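Local coordinates for protein arsenate Reductase (Corynebacterium glutamicum, PDB 3T38) that probably reduces arsenate to arsenite in a thioredoxin-dependent reaction, using a low molecular weight tyrosine phosphatase fold, and so contributes to arsenic resistance, at residues A[100-103]-A[104-108]; A[195-198]-A[199-203]. All blocks are in the same frame, centred on the assembly; numbering follows the deposited sequence.

Contact 1 (A[100-103]-A[104-108]); sequences ALLS and HYAGS
G107 N donates to S103 O over 2.7 Å, closing the last turn of helix 94-106, the connecting helix of the beta-alpha-beta unit between strands 83-88 and 111-116. The N-H...O angle of this bond is 147°. G107 then leaves the helix with a positive phi of 60°, a value that favours glycine. A106 N to L102 O (2.8 Å) and Y105 N to L101 O (3.0 Å) continue the ladder.

Two apolar pairs, L102 with A106 and L101 with Y105, follow the same i to i+4 spacing. The CB of L102 points away from 104-108, but with CG anti to the backbone N (chi1 -180°) its CD1 methyl still ends 4.1 Å from A106 CB; the side chain also packs on V84 and F86 of strand 83-88 and on V112 of strand 111-116. L101 CB approaches Y105 CE2 only to 4.3 Å. The hydroxyl of S103 turns back to S99 O. On the helix 190-211 side, the Y105 phenol oxygen probably hydrogen-bonds to D198 OD1, while A106 and the Y105 ring touch W205. H104, adjacent to Y105 in sequence, contributes its imidazole CD2, which lies 3.6 Å above one face of the Y105 ring, offset toward its rim.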
loop_
_atom_site.group_PDB
_atom_site.type_symbol
_atom_site.label_atom_id
_atom_site.label_comp_id
_atom_site.label_asym_id
_atom_site.label_seq_id
_atom_site.Cartn_x
_atom_site.Cartn_y
_atom_site.Cartn_z
ATOM N N ALA A 100 3.075 10.527 -18.967
ATOM C CA ALA A 100 3.256 11.937 -19.309
ATOM C C ALA A 100 3.135 12.164 -20.815
ATOM O O ALA A 100 2.655 13.207 -21.239
ATOM C CB ALA A 100 4.607 12.517 -18.731
ATOM N N LEU A 101 3.524 11.171 -21.615
ATOM C CA LEU A 101 3.445 11.297 -23.076
ATOM C C LEU A 101 1.945 11.260 -23.431
ATOM O O LEU A 101 1.432 12.117 -24.159
ATOM C CB LEU A 101 4.322 10.227 -23.780
ATOM C CG LEU A 101 5.875 10.426 -23.762
ATOM C CD1 LEU A 101 6.759 9.265 -24.348
ATOM C CD2 LEU A 101 6.255 11.681 -24.566
ATOM N N LEU A 102 1.200 10.338 -22.852
ATOM C CA LEU A 102 -0.240 10.304 -23.205
ATOM C C LEU A 102 -0.976 11.576 -22.783
ATOM O O LEU A 102 -1.768 12.108 -23.550
ATOM C CB LEU A 102 -0.933 8.991 -22.706
ATOM C CG LEU A 102 -2.427 8.792 -22.990
ATOM C CD1 LEU A 102 -2.739 8.889 -24.479
ATOM C CD2 LEU A 102 -2.935 7.449 -22.443
ATOM N N SER A 103 -0.710 12.099 -21.597
ATOM C CA SER A 103 -1.352 13.366 -21.199
ATOM C C SER A 103 -0.995 14.489 -22.130
ATOM O O SER A 103 -1.823 15.341 -22.426
ATOM C CB SER A 103 -1.035 13.759 -19.728
ATOM O OG SER A 103 -1.349 12.650 -18.864
ATOM N N HIS A 104 0.255 14.475 -22.587
ATOM C CA HIS A 104 0.800 15.492 -23.468
ATOM C C HIS A 104 0.097 15.479 -24.860
ATOM O O HIS A 104 -0.250 16.556 -25.373
ATOM C CB HIS A 104 2.309 15.284 -23.570
ATOM C CG HIS A 104 2.968 15.981 -24.713
ATOM N ND1 HIS A 104 3.406 17.288 -24.638
ATOM C CD2 HIS A 104 3.349 15.525 -25.934
ATOM C CE1 HIS A 104 3.978 17.626 -25.784
ATOM N NE2 HIS A 104 3.970 16.569 -26.583
ATOM N N TYR A 105 -0.145 14.296 -25.451
ATOM C CA TYR A 105 -0.936 14.228 -26.717
ATOM C C TYR A 105 -2.392 14.475 -26.457
ATOM O O TYR A 105 -3.006 15.146 -27.184
ATOM C CB TYR A 105 -0.731 12.885 -27.466
ATOM C CG TYR A 105 0.745 12.631 -27.813
ATOM C CD1 TYR A 105 1.449 13.549 -28.524
ATOM C CD2 TYR A 105 1.405 11.499 -27.406
ATOM C CE1 TYR A 105 2.775 13.371 -28.831
ATOM C CE2 TYR A 105 2.786 11.311 -27.671
ATOM C CZ TYR A 105 3.452 12.252 -28.400
ATOM O OH TYR A 105 4.814 12.144 -28.755
ATOM N N ALA A 106 -2.943 13.946 -25.379
ATOM C CA ALA A 106 -4.416 13.854 -25.217
ATOM C C ALA A 106 -5.027 14.993 -24.401
ATOM O O ALA A 106 -6.169 15.335 -24.591
ATOM C CB ALA A 106 -4.796 12.447 -24.598
ATOM N N GLY A 107 -4.261 15.586 -23.482
ATOM C CA GLY A 107 -4.776 16.644 -22.599
ATOM C C GLY A 107 -5.943 16.131 -21.764
ATOM O O GLY A 107 -5.891 15.044 -21.235
ATOM N N SER A 108 -7.005 16.935 -21.678
ATOM C CA SER A 108 -8.277 16.650 -20.988
ATOM C C SER A 108 -9.123 15.519 -21.527
ATOM O O SER A 108 -10.094 15.115 -20.873
ATOM C CB SER A 108 -9.175 17.881 -21.162
ATOM O OG SER A 108 -8.806 18.860 -20.243
#

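Contact 2 (A[195-198]-A[199-203]); sequences EEID and GRIRE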
loop_
_atom_site.group_PDB
_atom_site.type_symbol
_atom_site.label_atom_id
_atom_site.label_comp_id
_atom_site.label_asym_id
_atom_site.label_seq_id
_atom_site.Cartn_x
_atom_site.Cartn_y
_atom_site.Cartn_z
ATOM N N GLU A 195 11.932 6.921 -26.488
ATOM C CA GLU A 195 11.588 6.827 -27.922
ATOM C C GLU A 195 10.715 5.640 -28.220
ATOM O O GLU A 195 9.795 5.760 -28.993
ATOM C CB GLU A 195 12.821 6.673 -28.802
ATOM C CG GLU A 195 13.921 7.593 -28.431
ATOM C CD GLU A 195 13.826 8.916 -29.155
ATOM O OE1 GLU A 195 12.684 9.503 -29.141
ATOM O OE2 GLU A 195 14.881 9.337 -29.735
ATOM N N GLU A 196 11.035 4.478 -27.652
ATOM C CA GLU A 196 10.198 3.312 -27.910
ATOM C C GLU A 196 8.802 3.506 -27.302
ATOM O O GLU A 196 7.808 3.212 -27.931
ATOM C CB GLU A 196 10.846 2.027 -27.431
ATOM C CG GLU A 196 9.840 0.884 -27.383
ATOM C CD GLU A 196 10.482 -0.465 -27.113
ATOM O OE1 GLU A 196 11.581 -0.493 -26.480
ATOM O OE2 GLU A 196 9.877 -1.497 -27.532
ATOM N N ILE A 197 8.737 4.042 -26.098
ATOM C CA ILE A 197 7.484 4.234 -25.471
ATOM C C ILE A 197 6.619 5.266 -26.223
ATOM O O ILE A 197 5.422 5.039 -26.436
ATOM C CB ILE A 197 7.696 4.655 -24.012
ATOM C CG1 ILE A 197 8.244 3.456 -23.193
ATOM C CG2 ILE A 197 6.384 5.270 -23.401
ATOM C CD1 ILE A 197 8.769 3.947 -21.754
ATOM N N ASP A 198 7.232 6.383 -26.635
ATOM C CA ASP A 198 6.560 7.396 -27.439
ATOM C C ASP A 198 5.907 6.798 -28.695
ATOM O O ASP A 198 4.714 7.018 -28.934
ATOM C CB ASP A 198 7.558 8.491 -27.857
ATOM C CG ASP A 198 6.860 9.772 -28.355
ATOM O OD1 ASP A 198 5.639 10.010 -28.064
ATOM O OD2 ASP A 198 7.532 10.562 -29.029
ATOM N N GLY A 199 6.672 6.056 -29.494
ATOM C CA GLY A 199 6.077 5.301 -30.587
ATOM C C GLY A 199 4.822 4.501 -30.210
ATOM O O GLY A 199 3.848 4.479 -30.980
ATOM N N ARG A 200 4.830 3.853 -29.037
ATOM C CA ARG A 200 3.706 3.019 -28.613
ATOM C C ARG A 200 2.529 3.892 -28.096
ATOM O O ARG A 200 1.353 3.556 -28.279
ATOM C CB ARG A 200 4.135 2.015 -27.516
ATOM C CG ARG A 200 5.036 0.794 -28.031
ATOM C CD ARG A 200 5.614 0.022 -26.839
ATOM N NE ARG A 200 6.101 -1.333 -27.118
ATOM C CZ ARG A 200 5.314 -2.392 -27.355
ATOM N NH1 ARG A 200 3.977 -2.271 -27.419
ATOM N NH2 ARG A 200 5.867 -3.571 -27.562
ATOM N N ILE A 201 2.866 4.996 -27.445
ATOM C CA ILE A 201 1.877 5.925 -26.928
ATOM C C ILE A 201 1.119 6.560 -28.113
ATOM O O ILE A 201 -0.105 6.723 -28.057
ATOM C CB ILE A 201 2.547 7.041 -26.027
ATOM C CG1 ILE A 201 3.053 6.447 -24.730
ATOM C CG2 ILE A 201 1.580 8.236 -25.763
ATOM C CD1 ILE A 201 1.894 5.915 -23.808
ATOM N N ARG A 202 1.842 6.913 -29.181
ATOM C CA ARG A 202 1.172 7.448 -30.382
ATOM C C ARG A 202 0.100 6.539 -30.954
ATOM O O ARG A 202 -0.987 7.009 -31.247
ATOM C CB ARG A 202 2.150 7.879 -31.460
ATOM C CG ARG A 202 3.037 9.030 -31.020
ATOM C CD ARG A 202 4.141 9.184 -32.053
ATOM N NE ARG A 202 5.031 10.286 -31.742
ATOM C CZ ARG A 202 4.792 11.552 -32.073
ATOM N NH1 ARG A 202 3.686 11.889 -32.711
ATOM N NH2 ARG A 202 5.673 12.484 -31.749
ATOM N N GLU A 203 0.396 5.245 -31.061
ATOM C CA GLU A 203 -0.564 4.280 -31.598
ATOM C C GLU A 203 -1.704 4.081 -30.628
ATOM O O GLU A 203 -2.838 3.965 -31.044
ATOM C CB GLU A 203 0.075 2.931 -31.914
ATOM C CG GLU A 203 1.119 2.998 -33.015
ATOM C CD GLU A 203 0.640 3.767 -34.284
ATOM O OE1 GLU A 203 -0.461 3.434 -34.834
ATOM O OE2 GLU A 203 1.386 4.698 -34.727
#
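D198 and R202, one helical turn apart on helix 190-211, form a long salt bridge, with D198 OD2 3.7 Å from R202 NE. OD2 lies at the guanidinium edge near its plane, the carboxylate plane being turned 49° against it. E196 and R200 make a second long i to i+4 salt bridge, E196 OE2 to R200 NE at 3.8 Å; here the side chains run side by side and the planes differ by only 27°. Between these pairs in sequence, I197 sets its CG2 methyl 3.8 Å from I201 CG1.

Backbone bonds fix this spacing: I201 N to I197 O is 2.7 Å and R202 N to D198 O is 2.9 Å. The D198 carboxylate is placed by CG lying anti to its backbone N (chi1 -164°), and it has partners beyond the helix: OD1 is paired with Y105 OH, and OD2 forms a salt bridge with R134 NH2. Further out, I197 packs on I97 and M160, I201 on Y105 and W177, and the R200 guanidinium makes a cation-pi contact with W177. With two arginines and a phenol around one buried carboxylate, D198 is probably stabilised as the anion, the R202 bridge being a long one.

In the fold
Contact 1 comes first along the chain, and the centres of the two contacts lie about 12 Å apart on the same side of the chain centre. Contact 1 belongs to helix 94-106, between strands 83-88 and 111-116 of the four-stranded parallel sheet; contact 2 sits on helix 190-211, its centre further from the chain centre at about 18 Å against 13 Å. The two helices meet directly: L101 CD1 is 3.6 Å from D198 CA and L102 N is 3.6 Å from I201 CG2, beside the Y105 to D198 pair. Thus residues 190-211 are joined, by apolar and polar contacts, to a helix that itself packs on the sheet of the low molecular weight phosphatase fold.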